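Local coordinates for protein oxidoreductase (Azotobacter vinelandii, PDB 7D5M) that binds NAD+ and, as an inositol dehydrogenase homologue of the Gfo/Idh/MocA family, probably oxidises a sugar or polyol substrate, at residues A[207-212]-A[269-274]; A[168-173]-A[256-261]; A[145-150]-A[287-292]; A[201-206]-A[242-247]. All coordinates share one frame; numbering follows the deposited sequence.

Interaction 1: residues A[207-212]-A[269-274]. With NAD (nicotinamide-adenine-dinucleotide), chain B.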
# COMPACT_ATOMS: atom_id res chain seq x y z
N GLY A 207 17.50 14.86 -10.10
CA GLY A 207 16.41 15.50 -10.85
C GLY A 207 16.36 15.06 -12.31
O GLY A 207 15.24 14.92 -12.86
N THR A 208 17.51 14.83 -12.93
CA THR A 208 17.61 14.53 -14.38
C THR A 208 17.08 13.12 -14.67
O THR A 208 16.74 12.85 -15.83
CB THR A 208 19.04 14.68 -14.91
OG1 THR A 208 19.92 14.00 -14.02
CG2 THR A 208 19.45 16.13 -15.05
N HIS A 209 16.97 12.25 -13.67
CA HIS A 209 16.46 10.87 -13.89
C HIS A 209 14.99 10.89 -14.28
O HIS A 209 14.64 10.40 -15.35
CB HIS A 209 16.76 9.97 -12.69
CG HIS A 209 18.12 9.37 -12.71
ND1 HIS A 209 18.56 8.59 -13.76
CD2 HIS A 209 19.12 9.42 -11.81
CE1 HIS A 209 19.78 8.16 -13.49
NE2 HIS A 209 20.16 8.67 -12.30
N PRO A 210 14.05 11.39 -13.43
CA PRO A 210 12.64 11.41 -13.82
C PRO A 210 12.38 12.39 -14.98
O PRO A 210 11.45 12.17 -15.73
CB PRO A 210 11.91 11.80 -12.52
CG PRO A 210 12.96 12.51 -11.69
CD PRO A 210 14.27 11.83 -12.05
N LEU A 211 13.21 13.42 -15.13
CA LEU A 211 13.14 14.32 -16.33
C LEU A 211 13.31 13.47 -17.59
O LEU A 211 12.48 13.56 -18.51
CB LEU A 211 14.21 15.41 -16.26
CG LEU A 211 14.16 16.39 -17.43
CD1 LEU A 211 13.07 17.42 -17.21
CD2 LEU A 211 15.50 17.06 -17.65
N TYR A 212 14.33 12.62 -17.62
CA TYR A 212 14.56 11.74 -18.79
C TYR A 212 13.37 10.80 -18.98
O TYR A 212 12.92 10.62 -20.12
CB TYR A 212 15.87 10.97 -18.73
CG TYR A 212 16.01 10.13 -19.97
CD1 TYR A 212 16.17 10.74 -21.21
CD2 TYR A 212 15.90 8.74 -19.93
CE1 TYR A 212 16.23 10.00 -22.37
CE2 TYR A 212 15.96 7.99 -21.10
CZ TYR A 212 16.14 8.62 -22.32
OH TYR A 212 16.23 7.90 -23.48
N HIS A 269 14.18 6.38 -1.62
CA HIS A 269 14.55 6.75 -3.01
C HIS A 269 13.58 7.79 -3.53
O HIS A 269 14.02 8.90 -3.85
CB HIS A 269 14.61 5.51 -3.91
CG HIS A 269 15.91 5.34 -4.61
ND1 HIS A 269 15.99 5.14 -5.98
CD2 HIS A 269 17.18 5.32 -4.15
CE1 HIS A 269 17.26 5.01 -6.32
NE2 HIS A 269 18.01 5.12 -5.21
N GLY A 270 12.30 7.44 -3.60
CA GLY A 270 11.22 8.39 -3.88
C GLY A 270 11.35 8.96 -5.28
O GLY A 270 11.14 10.17 -5.43
N GLN A 271 11.71 8.15 -6.27
CA GLN A 271 11.66 8.60 -7.68
C GLN A 271 10.29 8.23 -8.24
O GLN A 271 9.99 7.04 -8.36
CB GLN A 271 12.77 8.00 -8.54
CG GLN A 271 12.76 8.60 -9.94
CD GLN A 271 13.71 7.96 -10.92
OE1 GLN A 271 13.80 8.41 -12.06
NE2 GLN A 271 14.42 6.92 -10.50
N LYS A 272 9.48 9.22 -8.56
CA LYS A 272 8.11 8.99 -9.07
C LYS A 272 7.86 9.92 -10.26
O LYS A 272 8.40 11.04 -10.28
CB LYS A 272 7.08 9.20 -7.95
CG LYS A 272 7.32 8.39 -6.68
CD LYS A 272 6.42 8.72 -5.49
CE LYS A 272 6.34 7.56 -4.52
NZ LYS A 272 5.77 7.93 -3.20
N ILE A 273 7.06 9.45 -11.20
CA ILE A 273 6.57 10.31 -12.30
C ILE A 273 5.08 10.05 -12.45
O ILE A 273 4.67 8.89 -12.53
CB ILE A 273 7.35 10.11 -13.61
CG1 ILE A 273 6.75 10.97 -14.73
CG2 ILE A 273 7.44 8.65 -14.01
CD1 ILE A 273 7.68 11.20 -15.88
N ARG A 274 4.29 11.12 -12.41
CA ARG A 274 2.83 11.04 -12.65
C ARG A 274 2.55 11.90 -13.87
O ARG A 274 2.89 13.09 -13.84
CB ARG A 274 2.04 11.50 -11.42
CG ARG A 274 0.53 11.39 -11.59
CD ARG A 274 -0.23 11.82 -10.35
NE ARG A 274 -1.66 11.63 -10.50
CZ ARG A 274 -2.32 10.50 -10.30
NH1 ARG A 274 -1.70 9.39 -9.92
NH2 ARG A 274 -3.63 10.47 -10.47
PA NAD B . 32.49 6.87 -6.69
O1A NAD B . 33.28 7.99 -6.09
O2A NAD B . 31.75 5.91 -5.82
O5B NAD B . 33.46 6.05 -7.68
C5B NAD B . 34.49 6.70 -8.48
C4B NAD B . 35.38 5.61 -9.04
O4B NAD B . 36.19 6.14 -10.13
C3B NAD B . 36.39 5.02 -8.05
O3B NAD B . 36.60 3.65 -8.35
C2B NAD B . 37.63 5.88 -8.32
O2B NAD B . 38.85 5.29 -7.91
C1B NAD B . 37.55 5.95 -9.84
N9A NAD B . 38.28 7.06 -10.44
C8A NAD B . 38.25 8.37 -10.04
N7A NAD B . 38.95 9.16 -10.81
C5A NAD B . 39.46 8.33 -11.80
C6A NAD B . 40.27 8.58 -12.92
N6A NAD B . 40.70 9.79 -13.26
N1A NAD B . 40.59 7.52 -13.71
C2A NAD B . 40.14 6.31 -13.36
N3A NAD B . 39.36 5.95 -12.33
C4A NAD B . 39.05 7.02 -11.58
O3 NAD B . 31.41 7.48 -7.72
PN NAD B . 29.99 6.85 -8.21
O1N NAD B . 28.92 7.16 -7.21
O2N NAD B . 30.22 5.42 -8.60
O5D NAD B . 29.68 7.72 -9.52
C5D NAD B . 30.55 7.73 -10.65
C4D NAD B . 29.77 8.34 -11.78
O4D NAD B . 28.55 7.57 -11.97
C3D NAD B . 29.31 9.78 -11.53
O3D NAD B . 29.33 10.50 -12.75
C2D NAD B . 27.89 9.60 -10.99
O2D NAD B . 27.06 10.73 -11.22
C1D NAD B . 27.42 8.41 -11.84
N1N NAD B . 26.31 7.62 -11.23
C2N NAD B . 25.19 7.35 -11.99
C3N NAD B . 24.11 6.65 -11.44
C7N NAD B . 22.99 6.25 -12.38
O7N NAD B . 23.18 6.33 -13.60
N7N NAD B . 21.86 5.82 -11.84
C4N NAD B . 24.13 6.34 -10.07
C5N NAD B . 25.26 6.63 -9.32
C6N NAD B . 26.38 7.13 -9.95

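Interaction 2: residues A[168-173]-A[256-261]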
# COMPACT_ATOMS: atom_id res chain seq x y z
N VAL A 168 2.86 17.05 -15.81
CA VAL A 168 3.92 16.04 -15.62
C VAL A 168 4.58 16.32 -14.27
O VAL A 168 5.30 17.33 -14.18
CB VAL A 168 4.94 16.06 -16.78
CG1 VAL A 168 5.84 14.84 -16.71
CG2 VAL A 168 4.24 16.16 -18.13
N HIS A 169 4.31 15.48 -13.28
CA HIS A 169 4.81 15.64 -11.88
C HIS A 169 5.92 14.62 -11.64
O HIS A 169 5.65 13.42 -11.69
CB HIS A 169 3.66 15.52 -10.89
CG HIS A 169 2.84 16.75 -10.86
ND1 HIS A 169 2.11 17.13 -9.76
CD2 HIS A 169 2.68 17.72 -11.79
CE1 HIS A 169 1.49 18.26 -10.03
NE2 HIS A 169 1.81 18.64 -11.27
N MET A 170 7.12 15.13 -11.40
CA MET A 170 8.35 14.33 -11.28
C MET A 170 8.99 14.62 -9.93
O MET A 170 8.98 15.79 -9.49
CB MET A 170 9.32 14.70 -12.40
CG MET A 170 8.85 14.21 -13.75
SD MET A 170 9.62 15.08 -15.09
CE MET A 170 8.62 16.58 -15.14
N GLN A 171 9.51 13.57 -9.29
CA GLN A 171 10.33 13.75 -8.08
C GLN A 171 11.42 12.69 -8.08
O GLN A 171 11.21 11.58 -8.58
CB GLN A 171 9.48 13.75 -6.81
CG GLN A 171 8.85 12.40 -6.48
CD GLN A 171 8.24 12.35 -5.09
OE1 GLN A 171 7.24 13.02 -4.81
NE2 GLN A 171 8.82 11.54 -4.22
N PHE A 172 12.57 13.06 -7.55
CA PHE A 172 13.58 12.10 -7.04
C PHE A 172 14.05 12.69 -5.72
O PHE A 172 14.89 13.59 -5.72
CB PHE A 172 14.67 11.85 -8.08
CG PHE A 172 15.47 10.59 -7.84
CD1 PHE A 172 15.58 10.04 -6.57
CD2 PHE A 172 16.14 9.98 -8.88
CE1 PHE A 172 16.33 8.89 -6.36
CE2 PHE A 172 16.91 8.84 -8.66
CZ PHE A 172 16.99 8.30 -7.41
N ALA A 173 13.42 12.26 -4.63
CA ALA A 173 13.52 12.89 -3.30
C ALA A 173 13.81 11.81 -2.26
O ALA A 173 12.86 11.19 -1.76
CB ALA A 173 12.25 13.64 -2.99
N GLY A 256 4.92 21.27 -15.92
CA GLY A 256 5.84 20.26 -15.38
C GLY A 256 6.34 20.70 -14.03
O GLY A 256 6.59 21.91 -13.83
N LEU A 257 6.52 19.76 -13.12
CA LEU A 257 7.09 20.05 -11.79
C LEU A 257 8.12 18.98 -11.49
O LEU A 257 7.78 17.80 -11.67
CB LEU A 257 5.96 20.05 -10.77
CG LEU A 257 6.38 20.20 -9.31
CD1 LEU A 257 7.00 21.56 -9.04
CD2 LEU A 257 5.20 19.95 -8.39
N VAL A 258 9.32 19.38 -11.08
CA VAL A 258 10.37 18.43 -10.62
C VAL A 258 10.79 18.82 -9.21
O VAL A 258 11.26 19.96 -9.00
CB VAL A 258 11.60 18.40 -11.55
CG1 VAL A 258 12.56 17.29 -11.15
CG2 VAL A 258 11.20 18.27 -13.01
N TRP A 259 10.60 17.90 -8.27
CA TRP A 259 11.16 18.02 -6.91
C TRP A 259 12.42 17.15 -6.82
O TRP A 259 12.30 15.92 -6.92
CB TRP A 259 10.12 17.66 -5.85
CG TRP A 259 10.68 17.68 -4.46
CD1 TRP A 259 11.65 18.50 -3.98
CD2 TRP A 259 10.29 16.82 -3.37
NE1 TRP A 259 11.90 18.22 -2.66
CE2 TRP A 259 11.08 17.19 -2.26
CE3 TRP A 259 9.35 15.80 -3.22
CZ2 TRP A 259 10.96 16.56 -1.03
CZ3 TRP A 259 9.22 15.18 -2.00
CH2 TRP A 259 10.02 15.56 -0.91
N SER A 260 13.59 17.78 -6.72
CA SER A 260 14.91 17.11 -6.56
C SER A 260 15.34 17.23 -5.10
O SER A 260 15.34 18.36 -4.59
CB SER A 260 15.95 17.74 -7.48
OG SER A 260 15.50 17.77 -8.82
N SER A 261 15.70 16.14 -4.42
CA SER A 261 16.09 16.25 -2.99
C SER A 261 16.98 15.09 -2.55
O SER A 261 16.75 13.95 -2.98
CB SER A 261 14.88 16.37 -2.10
OG SER A 261 15.26 16.77 -0.80

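Interaction 3: residues A[145-150]-A[287-292]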
# COMPACT_ATOMS: atom_id res chain seq x y z
N ALA A 145 15.14 4.03 -17.32
CA ALA A 145 14.42 4.03 -18.61
C ALA A 145 14.42 2.62 -19.22
O ALA A 145 13.66 2.39 -20.19
CB ALA A 145 15.05 5.05 -19.52
N GLY A 146 15.23 1.71 -18.68
CA GLY A 146 15.27 0.30 -19.09
C GLY A 146 14.08 -0.51 -18.58
O GLY A 146 13.90 -1.65 -19.06
N HIS A 147 13.32 -0.01 -17.61
CA HIS A 147 12.14 -0.73 -17.06
C HIS A 147 11.04 -0.78 -18.13
O HIS A 147 10.67 0.30 -18.65
CB HIS A 147 11.66 -0.11 -15.75
CG HIS A 147 12.50 -0.51 -14.58
ND1 HIS A 147 13.26 0.39 -13.86
CD2 HIS A 147 12.72 -1.72 -14.02
CE1 HIS A 147 13.90 -0.25 -12.91
NE2 HIS A 147 13.58 -1.53 -12.97
N GLN A 148 10.54 -1.99 -18.43
CA GLN A 148 9.52 -2.25 -19.47
C GLN A 148 8.34 -1.28 -19.35
O GLN A 148 7.80 -0.86 -20.39
CB GLN A 148 8.98 -3.68 -19.37
CG GLN A 148 9.96 -4.77 -19.81
CD GLN A 148 10.90 -5.24 -18.72
OE1 GLN A 148 11.73 -4.48 -18.21
NE2 GLN A 148 10.83 -6.52 -18.41
N LEU A 149 7.91 -0.94 -18.13
CA LEU A 149 6.63 -0.19 -18.00
C LEU A 149 6.81 1.27 -18.39
O LEU A 149 5.77 1.94 -18.58
CB LEU A 149 6.05 -0.37 -16.60
CG LEU A 149 5.46 -1.74 -16.33
CD1 LEU A 149 5.06 -1.87 -14.87
CD2 LEU A 149 4.27 -2.02 -17.24
N ILE A 150 8.05 1.76 -18.54
CA ILE A 150 8.28 3.12 -19.10
C ILE A 150 7.81 3.12 -20.57
O ILE A 150 7.08 4.06 -20.95
CB ILE A 150 9.74 3.58 -18.94
CG1 ILE A 150 10.22 3.50 -17.49
CG2 ILE A 150 9.92 4.97 -19.51
CD1 ILE A 150 9.34 4.24 -16.50
N GLU A 287 10.91 2.33 -6.85
CA GLU A 287 11.15 1.31 -5.79
C GLU A 287 10.24 0.10 -6.03
O GLU A 287 10.50 -0.96 -5.45
CB GLU A 287 10.93 1.91 -4.40
CG GLU A 287 11.94 2.98 -4.05
CD GLU A 287 11.65 3.66 -2.73
OE1 GLU A 287 11.65 2.96 -1.69
OE2 GLU A 287 11.34 4.86 -2.76
N HIS A 288 9.19 0.27 -6.82
CA HIS A 288 8.25 -0.80 -7.22
C HIS A 288 8.10 -0.73 -8.73
O HIS A 288 7.04 -0.40 -9.23
CB HIS A 288 6.96 -0.64 -6.42
CG HIS A 288 7.23 -0.77 -4.96
ND1 HIS A 288 7.51 -1.98 -4.38
CD2 HIS A 288 7.37 0.16 -3.99
CE1 HIS A 288 7.75 -1.81 -3.09
NE2 HIS A 288 7.66 -0.50 -2.82
N PRO A 289 9.16 -1.07 -9.48
CA PRO A 289 9.24 -0.73 -10.90
C PRO A 289 8.38 -1.64 -11.79
O PRO A 289 8.18 -1.30 -12.94
CB PRO A 289 10.73 -0.94 -11.20
CG PRO A 289 11.11 -2.08 -10.30
CD PRO A 289 10.35 -1.80 -9.01
N ASN A 290 7.85 -2.74 -11.23
CA ASN A 290 7.09 -3.76 -11.99
C ASN A 290 5.60 -3.44 -12.03
O ASN A 290 4.87 -4.25 -12.60
CB ASN A 290 7.34 -5.15 -11.41
CG ASN A 290 8.82 -5.46 -11.38
OD1 ASN A 290 9.50 -5.35 -12.40
ND2 ASN A 290 9.32 -5.83 -10.21
N GLN A 291 5.17 -2.32 -11.45
CA GLN A 291 3.75 -1.87 -11.47
C GLN A 291 3.67 -0.47 -12.06
O GLN A 291 4.63 0.31 -11.92
CB GLN A 291 3.13 -1.92 -10.08
CG GLN A 291 2.92 -3.35 -9.57
CD GLN A 291 4.17 -3.94 -8.98
OE1 GLN A 291 4.89 -3.28 -8.24
NE2 GLN A 291 4.43 -5.21 -9.28
N LEU A 292 2.55 -0.19 -12.72
CA LEU A 292 2.25 1.16 -13.26
C LEU A 292 0.79 1.47 -12.95
O LEU A 292 -0.09 0.71 -13.41
CB LEU A 292 2.55 1.17 -14.76
CG LEU A 292 2.23 2.48 -15.48
CD1 LEU A 292 3.23 3.55 -15.11
CD2 LEU A 292 2.21 2.25 -16.98
O HOH W 1 8.76 -2.24 -15.60

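Interaction 4: residues A[201-206]-A[242-247]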
# COMPACT_ATOMS: atom_id res chain seq x y z
N TYR A 201 24.18 20.09 -7.34
CA TYR A 201 24.20 18.75 -6.71
C TYR A 201 22.91 18.02 -7.13
O TYR A 201 22.96 17.33 -8.16
CB TYR A 201 24.48 18.82 -5.20
CG TYR A 201 24.22 17.50 -4.53
CD1 TYR A 201 24.42 16.31 -5.21
CD2 TYR A 201 23.73 17.42 -3.23
CE1 TYR A 201 24.15 15.08 -4.63
CE2 TYR A 201 23.48 16.20 -2.63
CZ TYR A 201 23.68 15.03 -3.33
OH TYR A 201 23.40 13.82 -2.76
N VAL A 202 21.80 18.15 -6.41
CA VAL A 202 20.64 17.22 -6.62
C VAL A 202 19.96 17.43 -7.99
O VAL A 202 19.39 16.45 -8.49
CB VAL A 202 19.61 17.24 -5.47
CG1 VAL A 202 20.23 16.67 -4.20
CG2 VAL A 202 18.98 18.61 -5.24
N LEU A 203 19.98 18.63 -8.59
CA LEU A 203 19.34 18.82 -9.92
C LEU A 203 19.97 17.83 -10.90
O LEU A 203 19.22 17.08 -11.57
CB LEU A 203 19.56 20.26 -10.38
CG LEU A 203 18.72 21.31 -9.66
CD1 LEU A 203 19.30 22.70 -9.88
CD2 LEU A 203 17.27 21.25 -10.09
N GLY A 204 21.29 17.82 -10.95
CA GLY A 204 22.08 16.96 -11.85
C GLY A 204 22.10 15.53 -11.38
O GLY A 204 22.04 14.61 -12.23
N ASP A 205 22.18 15.31 -10.07
CA ASP A 205 22.43 13.96 -9.51
C ASP A 205 21.15 13.12 -9.60
O ASP A 205 21.23 11.92 -9.95
CB ASP A 205 22.93 14.03 -8.07
CG ASP A 205 23.52 12.72 -7.59
OD1 ASP A 205 24.52 12.30 -8.19
OD2 ASP A 205 22.96 12.12 -6.66
N VAL A 206 20.00 13.71 -9.28
CA VAL A 206 18.75 12.91 -9.19
C VAL A 206 17.63 13.53 -10.03
O VAL A 206 16.90 12.76 -10.65
CB VAL A 206 18.35 12.66 -7.72
CG1 VAL A 206 19.37 11.75 -7.03
CG2 VAL A 206 18.14 13.94 -6.94
N ASP A 242 20.87 20.87 -2.09
CA ASP A 242 20.45 19.50 -1.68
C ASP A 242 18.92 19.39 -1.77
O ASP A 242 18.39 18.32 -1.41
CB ASP A 242 21.00 19.12 -0.31
CG ASP A 242 20.77 20.14 0.79
OD1 ASP A 242 19.88 21.00 0.63
OD2 ASP A 242 21.49 20.06 1.79
N ASN A 243 18.26 20.43 -2.28
CA ASN A 243 16.80 20.44 -2.50
C ASN A 243 16.49 21.44 -3.60
O ASN A 243 17.14 22.50 -3.62
CB ASN A 243 16.06 20.79 -1.21
CG ASN A 243 14.59 20.46 -1.31
OD1 ASN A 243 14.23 19.28 -1.31
ND2 ASN A 243 13.75 21.48 -1.40
N ALA A 244 15.55 21.14 -4.49
CA ALA A 244 15.15 22.10 -5.53
C ALA A 244 13.74 21.83 -6.03
O ALA A 244 13.29 20.65 -6.05
CB ALA A 244 16.16 22.08 -6.65
N TYR A 245 13.06 22.91 -6.40
CA TYR A 245 11.75 22.91 -7.08
C TYR A 245 11.94 23.51 -8.46
O TYR A 245 12.33 24.69 -8.55
CB TYR A 245 10.72 23.71 -6.29
CG TYR A 245 10.65 23.28 -4.85
CD1 TYR A 245 9.85 22.22 -4.48
CD2 TYR A 245 11.40 23.92 -3.88
CE1 TYR A 245 9.80 21.80 -3.16
CE2 TYR A 245 11.36 23.51 -2.56
CZ TYR A 245 10.55 22.45 -2.20
OH TYR A 245 10.52 22.03 -0.90
N THR A 246 11.62 22.74 -9.49
CA THR A 246 11.62 23.24 -10.88
C THR A 246 10.19 23.22 -11.41
O THR A 246 9.59 22.13 -11.49
CB THR A 246 12.56 22.45 -11.79
OG1 THR A 246 13.83 22.44 -11.15
CG2 THR A 246 12.63 23.07 -13.17
N LEU A 247 9.66 24.38 -11.74
CA LEU A 247 8.34 24.51 -12.39
C LEU A 247 8.55 24.88 -13.85
O LEU A 247 9.38 25.79 -14.15
CB LEU A 247 7.51 25.55 -11.63
CG LEU A 247 6.06 25.66 -12.08
CD1 LEU A 247 5.29 24.38 -11.82
CD2 LEU A 247 5.38 26.83 -11.38

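Interaction 1: residues A[207-212]-A[269-274]
The carboxamide of Q271 reaches across to helix 202-217 and is anchored through NE2, which bonds to the carboxylate of D286, while OE1 rests against the bend of the helix, 3.4 Å from H209 CB. The same oxygen lies 3.3 Å from P210 N, but proline has no N-H to give, so this is contact and not a bond; P210 CD closes in on OE1 at 3.5 Å. Q271 gets there because CG is anti to the backbone N (chi1 -175°) and the chain stays extended, thrusting the amide straight out from the strand. Proline suits its place because the helix is kinked here: the nitrogens of H209 and P210 make no bond to the preceding turn. Further along, P210 CB approaches K272 O at 4.2 Å and I273 CD1 reaches P210 O at 3.9 Å; I273 also packs on S214 and M217 of the same helix. H209 starts out toward the strand, yet its imidazole swings to the cofactor, where NE2 comes within 3.4 Å of NAD N7N. The nicotinamide O7N lies in the plane of the imidazole, at its edge, while Y144 meets the ring edge-to-face and K115 is a close neighbour. Helix and strand segments run at 33° with their axes 8.6 Å apart. Glutamine and proline thus form the layer behind the histidine. Such a helix, laid on the large open-faced sheet with a histidine beside the nicotinamide, is the arrangement of the C-terminal domain in Gfo/Idh/MocA dehydrogenases.

Interaction 2: residues A[168-173]-A[256-261]
Strands 165-173 and 255-261 form the one parallel pairing in the large mixed sheet of the C-terminal domain, an open-faced sheet with helix 202-217 on one side and a neighbouring subunit on the other. V168 O and L257 N open the pairing at 2.9 Å; the bonds then step between the strands through M170 and W259 to F172 O and S261 N at 3.0 Å. On the helix side, M170 bends at its last torsion (chi3 -81°) and lays CE 3.7 Å from V258 CG2. G256 adds no side chain to this face, where M170 CE lies close by. The other face carries H169, Q171 and W259. L257 CB sits over the H169 ring, whose NE2 bonds to Y245 OH of that neighbouring subunit. Q171 runs beside W259, its amide nearly perpendicular to the indole; its OE1 lies at the indole edge, 3.8 Å from W259 CE3, and its NE2 is held by G270 O. The indole NE1 bonds to N243 OD1. A leucine in place of W259 would probably leave N243 without this donor and take the flat surface away from A173 and from H169 of that neighbouring subunit. Alanine is small enough to lie flush against that indole: A173 CB stands 3.4 Å from the centroid of the W259 six-membered ring, only 6° off its normal, a CH-pi contact.

Interaction 3: residues A[145-150]-A[287-292]
H147, just ahead of helix 148-158, lays its imidazole over P289, whose CB stands 3.5 Å from the centroid of the H147 ring and 14° off the normal, a CH-pi contact over the middle of the face. With CG anti to the carbonyl carbon (chi1 -79°), the ring extends across to the proline; a weak bond from ND1 to Y144 O and the neighbouring W284 ring settle it further. Q148 turns elsewhere, its NE2 going to D319 and E327. L149 follows in the first helical turn, where backbone N-H groups have no earlier turn to bond to. A water answers this one: it accepts from L149 N at 3.0 Å and donates to P289 O at 2.9 Å. That carbonyl also receives W284 NE1, so two donors grip it. The leucine side chain then covers the backbone of the turn, with L149 CD1 3.3 Å from N290 C and 3.4 Å from Q291 C, and reaches L292 CB at 3.9 Å. In return, L292 CD2 lies 3.9 Å from L149 O. I150 starts away from the turn and packs on V216 and M217 of helix 202-217, while its N bonds back to H147 O. The target is a type I turn, H288 to Q291, and proline, with its fixed phi, suits the second position. Here the N-terminal end of a helix sits on a beta turn joining antiparallel strands 280-285 and 291-296, near the end of the open-faced sheet of the C-terminal domain.

Interaction 4: residues A[201-206]-A[242-247]
The start of helix 202-217 lies across strand 243-250 of the open-faced sheet, the two segments nearly perpendicular at 84°, just where D242 and N243 form a classic beta bulge opposite Q231. The tight part is V202 on that bulge. Its CG2 sits 3.5 Å from N243 N and 3.6 Å from D242 C, and CG1 lies 3.7 Å from D242 O; a beta-branched residue suits the place because its two methyls lie side by side on one face of the D242-N243 peptide, CG1 toward the carbonyl oxygen and CG2 over the nitrogen. CG1 also covers one face of the Y201 ring. With alanine in place of V202, both methyls over the bulge would be lost, which is likely to open a gap there and leave the Y201 ring less firmly held. Contact is thinner at the Y201 end. Y201, the N-cap residue, comes no nearer than 4.2 Å, from CD2 to D242 CA, and sends its OH to H177; the D242 carboxylate turns away to R237. G204 and D205, partly exposed, do not touch the strand segment, and D205 forms a salt bridge with the NAD-binding R191. Farther along the strand, small A244 admits a second packed point: L203 CD2 touches A244 CB at 3.7 Å and T246 OG1 at 3.8 Å.

Overall arrangement
Following the chain from the N terminus, interaction 3 opens first, at 145-150, and closes last, at 287-292, so its loop encloses the other three. Within it, interaction 2 joins 168-173 to 256-261, and interaction 4, from 201-206 to 242-247, nests inside that. Interaction 1 starts at 207-212, inside both of these loops, and ends at 269-274, beyond them, so it crosses interactions 2 and 4. Helix 202-217 serves interactions 1 and 4, where it meets strands 271-277 and 243-250, while interaction 2 binds the strands lying between. Interaction 3, its centre about 22 Å from that of interaction 4, fastens helix 148-158 toward the far end of the sheet.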